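PDB 2P4F: similar to sp|P32453 Saccharomyces cerevisiae YNL315c ATP11 from Candida glabrata CBS 138, which probably acts as a mitochondrial chaperone of the ATP11 family, binding unfolded protein, and folds into a half barrel. Local coordinates for residues K212-H220 with L231-V242; V179-Q187 with C196-Y204. All coordinates share one frame; numbering follows the deposited sequence.

How the contacts relate
Both contacts are antiparallel strand pairings in the six-stranded sheet that gives this domain its half barrel. Along the chain they come in series: contact 2 (179-187 with 196-204) closes before contact 1 (212-220 with 231-242) opens, and their centres lie about 11 Å apart. Strands 193-200 and 215-220 are neighbours, so the two pairings join into four consecutive strands, in the order 229-236, 215-220, 193-200, 179-190. Backbone bonding from Cys196 to Ile217 and a side-chain bond from His214 to Gln182 tie them together. Helix 244-257 packs against the same face of both, so that side chains of both contacts, such as Ile217 and Val184, meet one helix.

Contact 1 of 2, residues K212-H220 with L231-V242; sequences KPHTTIQFH and LMNGQVESDSNV
Asn233 reaches two side chains of the facing strand. Its ND2 gives Gln218 OE1 a nearly straight bond (3.0 Å, 169°) on a lone pair, the amides nearly perpendicular, while OD1 takes His220 NE2 at 2.7 Å, ring and amide almost coplanar but the N-H off line (135°). Placing CG between backbone N and carbonyl carbon (chi1 55°) swings Asn233 across to both. The backbones form a regular antiparallel ladder through the pairs Thr216-Gln235, Gln218-Asn233 and His220-Leu231, extended by Glu237 N to His214 O. On the face carrying Ile217, Phe219 and Met232, Met232 lies alongside Phe219, its CG over the ring and SD 3.5 Å from Phe219 CE1, a Met-aromatic contact; Ile217 CG2 presses on Met232 CG at 3.4 Å. Beyond the ladder, Val242 CG2 sits over the His214 ring face, 3.6 Å from its centroid. Lys212 NZ bridges Glu237 OE2 and Asp239 OD2, each at 2.9 Å, although Asp239 is poorly ordered. The polar ends of Gln218, Asn233 and His220 thus join on one face of the pair, Tyr105 bonding Gln218 from outside the sheet; the bent bond is consistent with a proton on His220 NE2, and the salt bridges lie in the more exposed loops.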
loop_
_atom_site.group_PDB
_atom_site.type_symbol
_atom_site.label_atom_id
_atom_site.label_comp_id
_atom_site.label_asym_id
_atom_site.label_seq_id
_atom_site.Cartn_x
_atom_site.Cartn_y
_atom_site.Cartn_z
ATOM N N LYS A 212 -15.693 -2.393 -6.183
ATOM C CA LYS A 212 -14.289 -2.674 -6.524
ATOM C C LYS A 212 -13.340 -1.597 -5.979
ATOM O O LYS A 212 -13.640 -0.426 -6.113
ATOM C CB LYS A 212 -14.243 -2.761 -8.049
ATOM C CG LYS A 212 -13.035 -2.913 -8.879
ATOM C CD LYS A 212 -13.372 -3.103 -10.366
ATOM C CE LYS A 212 -14.146 -1.898 -10.892
ATOM N NZ LYS A 212 -13.632 -1.447 -12.220
ATOM N N PRO A 213 -12.197 -1.952 -5.417
ATOM C CA PRO A 213 -11.229 -0.922 -5.058
ATOM C C PRO A 213 -10.828 -0.129 -6.287
ATOM O O PRO A 213 -10.625 -0.683 -7.360
ATOM C CB PRO A 213 -9.993 -1.678 -4.555
ATOM C CG PRO A 213 -10.429 -3.078 -4.401
ATOM C CD PRO A 213 -11.723 -3.323 -5.143
ATOM N N HIS A 214 -10.661 1.183 -6.150
ATOM C CA HIS A 214 -10.114 1.917 -7.305
ATOM C C HIS A 214 -8.613 1.708 -7.433
ATOM O O HIS A 214 -8.067 1.917 -8.522
ATOM C CB HIS A 214 -10.419 3.398 -7.170
ATOM C CG HIS A 214 -10.046 4.028 -5.858
ATOM N ND1 HIS A 214 -8.736 4.248 -5.498
ATOM C CD2 HIS A 214 -10.867 4.512 -4.861
ATOM C CE1 HIS A 214 -8.738 4.841 -4.295
ATOM N NE2 HIS A 214 -10.020 5.003 -3.897
ATOM N N THR A 215 -7.933 1.332 -6.353
ATOM C CA THR A 215 -6.465 1.151 -6.373
ATOM C C THR A 215 -6.126 -0.188 -5.717
ATOM O O THR A 215 -6.585 -0.408 -4.557
ATOM C CB THR A 215 -5.776 2.299 -5.631
ATOM O OG1 THR A 215 -6.065 3.527 -6.325
ATOM C CG2 THR A 215 -4.242 2.148 -5.672
ATOM N N THR A 216 -5.381 -1.044 -6.378
ATOM C CA THR A 216 -4.927 -2.300 -5.750
ATOM C C THR A 216 -3.425 -2.310 -5.866
ATOM O O THR A 216 -2.876 -2.078 -6.980
ATOM C CB THR A 216 -5.515 -3.510 -6.486
ATOM O OG1 THR A 216 -6.952 -3.510 -6.210
ATOM C CG2 THR A 216 -5.017 -4.854 -5.995
ATOM N N ILE A 217 -2.714 -2.578 -4.804
ATOM C CA ILE A 217 -1.260 -2.598 -4.782
ATOM C C ILE A 217 -0.826 -3.984 -4.326
ATOM O O ILE A 217 -1.350 -4.501 -3.350
ATOM C CB ILE A 217 -0.708 -1.506 -3.851
ATOM C CG1 ILE A 217 -1.289 -0.106 -4.229
ATOM C CG2 ILE A 217 0.790 -1.544 -3.872
ATOM C CD1 ILE A 217 -1.109 0.947 -3.218
ATOM N N GLN A 218 0.177 -4.551 -5.054
ATOM C CA GLN A 218 0.783 -5.790 -4.628
ATOM C C GLN A 218 2.223 -5.494 -4.178
ATOM O O GLN A 218 2.923 -4.728 -4.882
ATOM C CB GLN A 218 0.881 -6.846 -5.740
ATOM C CG GLN A 218 -0.478 -7.290 -6.328
ATOM C CD GLN A 218 -0.212 -8.544 -7.162
ATOM O OE1 GLN A 218 0.392 -8.369 -8.263
ATOM N NE2 GLN A 218 -0.580 -9.737 -6.676
ATOM N N PHE A 219 2.592 -6.127 -3.044
ATOM C CA PHE A 219 3.984 -6.143 -2.603
ATOM C C PHE A 219 4.463 -7.569 -2.658
ATOM O O PHE A 219 3.855 -8.427 -2.028
ATOM C CB PHE A 219 4.088 -5.599 -1.179
ATOM C CG PHE A 219 3.727 -4.141 -1.058
ATOM C CD1 PHE A 219 4.673 -3.128 -1.199
ATOM C CD2 PHE A 219 2.409 -3.779 -0.772
ATOM C CE1 PHE A 219 4.373 -1.763 -1.077
ATOM C CE2 PHE A 219 2.081 -2.433 -0.660
ATOM C CZ PHE A 219 3.055 -1.441 -0.777
ATOM N N HIS A 220 5.529 -7.792 -3.427
ATOM C CA HIS A 220 6.060 -9.145 -3.589
ATOM C C HIS A 220 7.291 -9.310 -2.742
ATOM O O HIS A 220 8.217 -8.511 -2.898
ATOM C CB HIS A 220 6.446 -9.368 -5.067
ATOM C CG HIS A 220 5.214 -9.212 -5.910
ATOM N ND1 HIS A 220 4.250 -10.189 -6.005
ATOM C CD2 HIS A 220 4.832 -8.147 -6.677
ATOM C CE1 HIS A 220 3.300 -9.744 -6.809
ATOM N NE2 HIS A 220 3.612 -8.488 -7.235
ATOM N N LEU A 231 9.235 -5.851 -4.307
ATOM C CA LEU A 231 8.823 -5.272 -5.603
ATOM C C LEU A 231 7.350 -4.916 -5.483
ATOM O O LEU A 231 6.534 -5.776 -5.058
ATOM C CB LEU A 231 9.054 -6.305 -6.712
ATOM C CG LEU A 231 10.554 -6.596 -6.972
ATOM C CD1 LEU A 231 10.580 -7.452 -8.242
ATOM C CD2 LEU A 231 11.380 -5.376 -7.108
ATOM N N MET A 232 6.990 -3.672 -5.850
ATOM C CA MET A 232 5.588 -3.238 -5.747
ATOM C C MET A 232 4.988 -2.927 -7.080
ATOM O O MET A 232 5.717 -2.307 -7.886
ATOM C CB MET A 232 5.550 -1.961 -4.869
ATOM C CG MET A 232 4.117 -1.507 -4.616
ATOM S SD MET A 232 4.091 0.195 -3.939
ATOM C CE MET A 232 4.179 1.099 -5.487
ATOM N N ASN A 233 3.789 -3.389 -7.349
ATOM C CA ASN A 233 3.080 -2.985 -8.559
ATOM C C ASN A 233 1.661 -2.619 -8.128
ATOM O O ASN A 233 1.036 -3.363 -7.384
ATOM C CB ASN A 233 3.048 -4.041 -9.666
ATOM C CG ASN A 233 2.473 -5.363 -9.202
ATOM O OD1 ASN A 233 3.141 -6.063 -8.443
ATOM N ND2 ASN A 233 1.293 -5.826 -9.590
ATOM N N GLY A 234 1.158 -1.482 -8.582
ATOM C CA GLY A 234 -0.236 -1.164 -8.279
ATOM C C GLY A 234 -0.887 -0.650 -9.528
ATOM O O GLY A 234 -0.230 -0.240 -10.513
ATOM N N GLN A 235 -2.204 -0.703 -9.517
ATOM C CA GLN A 235 -2.967 -0.234 -10.680
ATOM C C GLN A 235 -4.109 0.650 -10.167
ATOM O O GLN A 235 -4.734 0.278 -9.126
ATOM C CB GLN A 235 -3.585 -1.366 -11.518
ATOM C CG GLN A 235 -2.636 -1.992 -12.529
ATOM C CD GLN A 235 -3.146 -3.283 -13.149
ATOM O OE1 GLN A 235 -2.463 -3.967 -13.903
ATOM N NE2 GLN A 235 -4.390 -3.636 -12.834
ATOM N N VAL A 236 -4.394 1.735 -10.829
ATOM C CA VAL A 236 -5.545 2.583 -10.517
ATOM C C VAL A 236 -6.586 2.375 -11.598
ATOM O O VAL A 236 -6.247 2.447 -12.806
ATOM C CB VAL A 236 -5.155 4.080 -10.451
ATOM C CG1 VAL A 236 -6.344 4.969 -10.084
ATOM C CG2 VAL A 236 -4.018 4.194 -9.453
ATOM N N GLU A 237 -7.826 2.135 -11.254
ATOM C CA GLU A 237 -8.861 1.866 -12.240
ATOM C C GLU A 237 -9.171 3.106 -13.075
ATOM O O GLU A 237 -9.387 4.219 -12.607
ATOM C CB GLU A 237 -10.123 1.399 -11.515
ATOM C CG GLU A 237 -10.031 0.052 -10.822
ATOM C CD GLU A 237 -9.868 -1.065 -11.824
ATOM O OE1 GLU A 237 -8.832 -1.755 -11.809
ATOM O OE2 GLU A 237 -10.775 -1.252 -12.654
ATOM N N SER A 238 -9.218 2.904 -14.397
ATOM C CA SER A 238 -9.382 4.095 -15.240
ATOM C C SER A 238 -10.795 4.656 -15.132
ATOM O O SER A 238 -10.968 5.865 -15.387
ATOM C CB SER A 238 -9.014 3.824 -16.692
ATOM O OG SER A 238 -9.478 2.564 -17.143
ATOM N N ASP A 239 -11.778 3.843 -14.771
ATOM C CA ASP A 239 -13.172 4.290 -14.623
ATOM C C ASP A 239 -13.385 5.108 -13.363
ATOM O O ASP A 239 -14.468 5.629 -13.145
ATOM C CB ASP A 239 -14.110 3.075 -14.494
ATOM C CG ASP A 239 -13.574 2.202 -13.353
ATOM O OD1 ASP A 239 -13.635 2.598 -12.161
ATOM O OD2 ASP A 239 -13.057 1.083 -13.620
ATOM N N SER A 240 -12.397 5.189 -12.462
ATOM C CA SER A 240 -12.618 5.884 -11.207
ATOM C C SER A 240 -12.227 7.345 -11.305
ATOM O O SER A 240 -11.538 7.704 -12.270
ATOM C CB SER A 240 -11.767 5.229 -10.109
ATOM O OG SER A 240 -10.445 5.725 -10.236
ATOM N N ASN A 241 -12.597 8.196 -10.351
ATOM C CA ASN A 241 -12.140 9.594 -10.461
ATOM C C ASN A 241 -10.963 9.810 -9.520
ATOM O O ASN A 241 -10.730 10.883 -8.952
ATOM C CB ASN A 241 -13.278 10.563 -10.160
ATOM C CG ASN A 241 -13.733 10.345 -8.724
ATOM O OD1 ASN A 241 -13.337 9.341 -8.114
ATOM N ND2 ASN A 241 -14.532 11.265 -8.212
ATOM N N VAL A 242 -10.189 8.743 -9.337
ATOM C CA VAL A 242 -8.945 8.845 -8.613
ATOM C C VAL A 242 -7.814 8.896 -9.635
ATOM O O VAL A 242 -7.653 7.959 -10.438
ATOM C CB VAL A 242 -8.715 7.669 -7.649
ATOM C CG1 VAL A 242 -7.341 7.775 -6.967
ATOM C CG2 VAL A 242 -9.829 7.636 -6.609
#

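Contact 2 of 2, residues V179-Q187 with C196-Y204; sequences VELQYVQWQ and CLITSLAEY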
loop_
_atom_site.group_PDB
_atom_site.type_symbol
_atom_site.label_atom_id
_atom_site.label_comp_id
_atom_site.label_asym_id
_atom_site.label_seq_id
_atom_site.Cartn_x
_atom_site.Cartn_y
_atom_site.Cartn_z
ATOM N N VAL A 179 -13.113 16.562 1.695
ATOM C CA VAL A 179 -12.339 15.343 1.579
ATOM C C VAL A 179 -13.325 14.194 1.336
ATOM O O VAL A 179 -14.476 14.224 1.771
ATOM C CB VAL A 179 -11.450 14.998 2.777
ATOM C CG1 VAL A 179 -10.396 16.079 2.980
ATOM C CG2 VAL A 179 -12.301 14.798 4.030
ATOM N N GLU A 180 -12.789 13.224 0.619
ATOM C CA GLU A 180 -13.542 11.985 0.397
ATOM C C GLU A 180 -12.858 10.850 1.132
ATOM O O GLU A 180 -11.664 10.584 0.884
ATOM C CB GLU A 180 -13.605 11.722 -1.104
ATOM C CG GLU A 180 -14.261 12.913 -1.817
ATOM C CD GLU A 180 -14.443 12.629 -3.295
ATOM O OE1 GLU A 180 -14.352 11.457 -3.713
ATOM O OE2 GLU A 180 -14.677 13.591 -4.055
ATOM N N LEU A 181 -13.579 10.190 2.065
ATOM C CA LEU A 181 -12.916 9.111 2.786
ATOM C C LEU A 181 -12.769 7.848 1.946
ATOM O O LEU A 181 -13.670 7.518 1.182
ATOM C CB LEU A 181 -13.727 8.758 4.050
ATOM C CG LEU A 181 -13.903 9.912 5.036
ATOM C CD1 LEU A 181 -14.774 9.419 6.210
ATOM C CD2 LEU A 181 -12.551 10.446 5.491
ATOM N N GLN A 182 -11.631 7.204 2.185
ATOM C CA GLN A 182 -11.260 5.956 1.528
ATOM C C GLN A 182 -11.019 4.896 2.575
ATOM O O GLN A 182 -10.360 5.227 3.556
ATOM C CB GLN A 182 -9.960 6.153 0.744
ATOM C CG GLN A 182 -9.958 7.400 -0.143
ATOM C CD GLN A 182 -11.034 7.431 -1.204
ATOM O OE1 GLN A 182 -11.216 6.440 -1.919
ATOM N NE2 GLN A 182 -11.759 8.556 -1.375
ATOM N N TYR A 183 -11.486 3.672 2.346
ATOM C CA TYR A 183 -10.955 2.568 3.142
ATOM C C TYR A 183 -9.631 2.122 2.583
ATOM O O TYR A 183 -9.452 2.086 1.347
ATOM C CB TYR A 183 -11.921 1.395 3.030
ATOM C CG TYR A 183 -13.064 1.378 4.026
ATOM C CD1 TYR A 183 -12.777 1.432 5.385
ATOM C CD2 TYR A 183 -14.381 1.265 3.634
ATOM C CE1 TYR A 183 -13.798 1.411 6.337
ATOM C CE2 TYR A 183 -15.414 1.227 4.555
ATOM C CZ TYR A 183 -15.110 1.312 5.917
ATOM O OH TYR A 183 -16.079 1.252 6.866
ATOM N N VAL A 184 -8.739 1.748 3.487
ATOM C CA VAL A 184 -7.480 1.083 3.184
ATOM C C VAL A 184 -7.549 -0.304 3.777
ATOM O O VAL A 184 -7.814 -0.380 5.007
ATOM C CB VAL A 184 -6.293 1.850 3.802
ATOM C CG1 VAL A 184 -4.977 1.091 3.593
ATOM C CG2 VAL A 184 -6.233 3.272 3.242
ATOM N N GLN A 185 -7.351 -1.368 3.027
ATOM C CA GLN A 185 -7.386 -2.704 3.618
ATOM C C GLN A 185 -6.123 -3.455 3.164
ATOM O O GLN A 185 -5.872 -3.541 1.959
ATOM C CB GLN A 185 -8.652 -3.514 3.199
ATOM C CG GLN A 185 -8.779 -4.793 4.063
ATOM C CD GLN A 185 -10.064 -5.555 3.786
ATOM O OE1 GLN A 185 -10.857 -5.199 2.862
ATOM N NE2 GLN A 185 -10.282 -6.602 4.580
ATOM N N TRP A 186 -5.414 -4.012 4.144
ATOM C CA TRP A 186 -4.300 -4.902 3.847
ATOM C C TRP A 186 -4.799 -6.340 3.818
ATOM O O TRP A 186 -5.533 -6.755 4.736
ATOM C CB TRP A 186 -3.226 -4.760 4.903
ATOM C CG TRP A 186 -2.498 -3.456 4.865
ATOM C CD1 TRP A 186 -2.797 -2.294 5.545
ATOM C CD2 TRP A 186 -1.322 -3.175 4.103
ATOM N NE1 TRP A 186 -1.881 -1.292 5.249
ATOM C CE2 TRP A 186 -0.963 -1.831 4.363
ATOM C CE3 TRP A 186 -0.542 -3.956 3.216
ATOM C CZ2 TRP A 186 0.147 -1.234 3.775
ATOM C CZ3 TRP A 186 0.558 -3.341 2.648
ATOM C CH2 TRP A 186 0.905 -2.007 2.915
ATOM N N GLN A 187 -4.439 -7.050 2.787
ATOM C CA GLN A 187 -4.836 -8.443 2.614
ATOM C C GLN A 187 -3.582 -9.289 2.417
ATOM O O GLN A 187 -2.705 -8.967 1.565
ATOM C CB GLN A 187 -5.788 -8.590 1.419
ATOM C CG GLN A 187 -7.084 -7.874 1.745
ATOM C CD GLN A 187 -8.250 -8.521 1.052
ATOM O OE1 GLN A 187 -8.115 -8.927 -0.114
ATOM N NE2 GLN A 187 -9.338 -8.591 1.802
ATOM N N CYS A 196 -2.573 -4.211 -0.805
ATOM C CA CYS A 196 -3.196 -3.059 -0.148
ATOM C C CYS A 196 -4.303 -2.589 -1.074
ATOM O O CYS A 196 -3.992 -2.292 -2.270
ATOM C CB CYS A 196 -2.119 -1.978 0.109
ATOM S SG CYS A 196 -2.886 -0.559 0.971
ATOM N N LEU A 197 -5.560 -2.536 -0.656
ATOM C CA LEU A 197 -6.700 -2.216 -1.481
ATOM C C LEU A 197 -7.291 -0.896 -0.988
ATOM O O LEU A 197 -7.504 -0.772 0.239
ATOM C CB LEU A 197 -7.770 -3.298 -1.352
ATOM C CG LEU A 197 -7.318 -4.773 -1.530
ATOM C CD1 LEU A 197 -8.557 -5.669 -1.436
ATOM C CD2 LEU A 197 -6.540 -4.961 -2.803
ATOM N N ILE A 198 -7.549 0.045 -1.861
ATOM C CA ILE A 198 -8.126 1.324 -1.476
ATOM C C ILE A 198 -9.443 1.513 -2.209
ATOM O O ILE A 198 -9.507 1.405 -3.440
ATOM C CB ILE A 198 -7.109 2.473 -1.698
ATOM C CG1 ILE A 198 -5.702 2.131 -1.163
ATOM C CG2 ILE A 198 -7.651 3.770 -1.060
ATOM C CD1 ILE A 198 -4.679 3.253 -1.407
ATOM N N THR A 199 -10.509 1.796 -1.444
ATOM C CA THR A 199 -11.877 1.810 -1.915
ATOM C C THR A 199 -12.601 3.062 -1.416
ATOM O O THR A 199 -12.420 3.455 -0.245
ATOM C CB THR A 199 -12.651 0.595 -1.356
ATOM O OG1 THR A 199 -11.905 -0.583 -1.682
ATOM C CG2 THR A 199 -14.035 0.509 -1.973
ATOM N N SER A 200 -13.383 3.674 -2.274
ATOM C CA SER A 200 -14.085 4.853 -1.747
ATOM C C SER A 200 -15.184 4.489 -0.770
ATOM O O SER A 200 -16.035 3.626 -1.091
ATOM C CB SER A 200 -14.651 5.654 -2.912
ATOM O OG SER A 200 -15.356 6.787 -2.443
ATOM N N LEU A 201 -15.207 5.102 0.389
ATOM C CA LEU A 201 -16.088 4.601 1.453
ATOM C C LEU A 201 -17.548 4.871 1.139
ATOM O O LEU A 201 -18.433 4.060 1.428
ATOM C CB LEU A 201 -15.645 5.271 2.768
ATOM C CG LEU A 201 -16.329 4.763 4.050
ATOM C CD1 LEU A 201 -15.359 4.863 5.227
ATOM C CD2 LEU A 201 -17.537 5.581 4.350
ATOM N N ALA A 202 -17.885 6.039 0.570
ATOM C CA ALA A 202 -19.307 6.381 0.485
ATOM C C ALA A 202 -20.061 5.466 -0.472
ATOM O O ALA A 202 -21.261 5.262 -0.201
ATOM C CB ALA A 202 -19.463 7.842 0.065
ATOM N N GLU A 203 -19.400 4.961 -1.512
ATOM C CA GLU A 203 -20.133 4.304 -2.579
ATOM C C GLU A 203 -19.945 2.802 -2.628
ATOM O O GLU A 203 -20.540 2.162 -3.509
ATOM C CB GLU A 203 -19.724 4.880 -3.963
ATOM C CG GLU A 203 -20.090 6.362 -4.119
ATOM C CD GLU A 203 -18.949 7.265 -3.708
ATOM O OE1 GLU A 203 -17.901 6.723 -3.275
ATOM O OE2 GLU A 203 -19.025 8.527 -3.769
ATOM N N TYR A 204 -19.142 2.229 -1.735
ATOM C CA TYR A 204 -18.724 0.850 -2.030
ATOM C C TYR A 204 -19.839 -0.176 -1.878
ATOM O O TYR A 204 -19.661 -1.310 -2.345
ATOM C CB TYR A 204 -17.528 0.478 -1.163
ATOM C CG TYR A 204 -17.783 0.048 0.257
ATOM C CD1 TYR A 204 -17.608 -1.261 0.642
ATOM C CD2 TYR A 204 -18.159 0.973 1.240
ATOM C CE1 TYR A 204 -17.812 -1.728 1.939
ATOM C CE2 TYR A 204 -18.372 0.517 2.537
ATOM C CZ TYR A 204 -18.204 -0.801 2.881
ATOM O OH TYR A 204 -18.399 -1.250 4.173
HETATM O O HOH W 1 -13.847 9.044 -3.448
HETATM O O HOH W 2 -16.135 8.403 0.236
#
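Leu201 CD1 lies over one face of the Tyr183 ring, 3.6 Å from Tyr183 CZ, and the edge of that ring is turned to the face of Tyr204 in an offset edge-to-face pair with planes at 84°. Leu201 sends CG anti to its backbone N (chi1 -173°), which carries the branch across to the tyrosine. At the other end of the pairing Cys196 covers the six-membered ring of Trp186: CB is 4.0 Å and SG 4.2 Å from its centroid, both over the face, and SG also meets Val184 CG1 at 3.7 Å. The antiparallel ladder sets Tyr183, Val184, Trp186 and Cys196, with paired bonds at Tyr183-Thr199 and Gln185-Leu197; a further bond from Leu201 N to Leu181 O holds Leu201. At the end near Leu181 and Ser200, two waters link the segments. One joins Gln182 NE2 and Ser200 OG; the other joins Leu181 O, Ser200 OG and Ala202 N. Ser200 OG itself donates to Glu203 OE1 at 2.7 Å, and Gln182 OE1 accepts from His214. The pairing is a beta hairpin, flanked in the sheet by strands 156-162 and 215-220; helix 244-257 packs on Val184, Trp186 and Ile198, and helix 140-153 also meets Trp186.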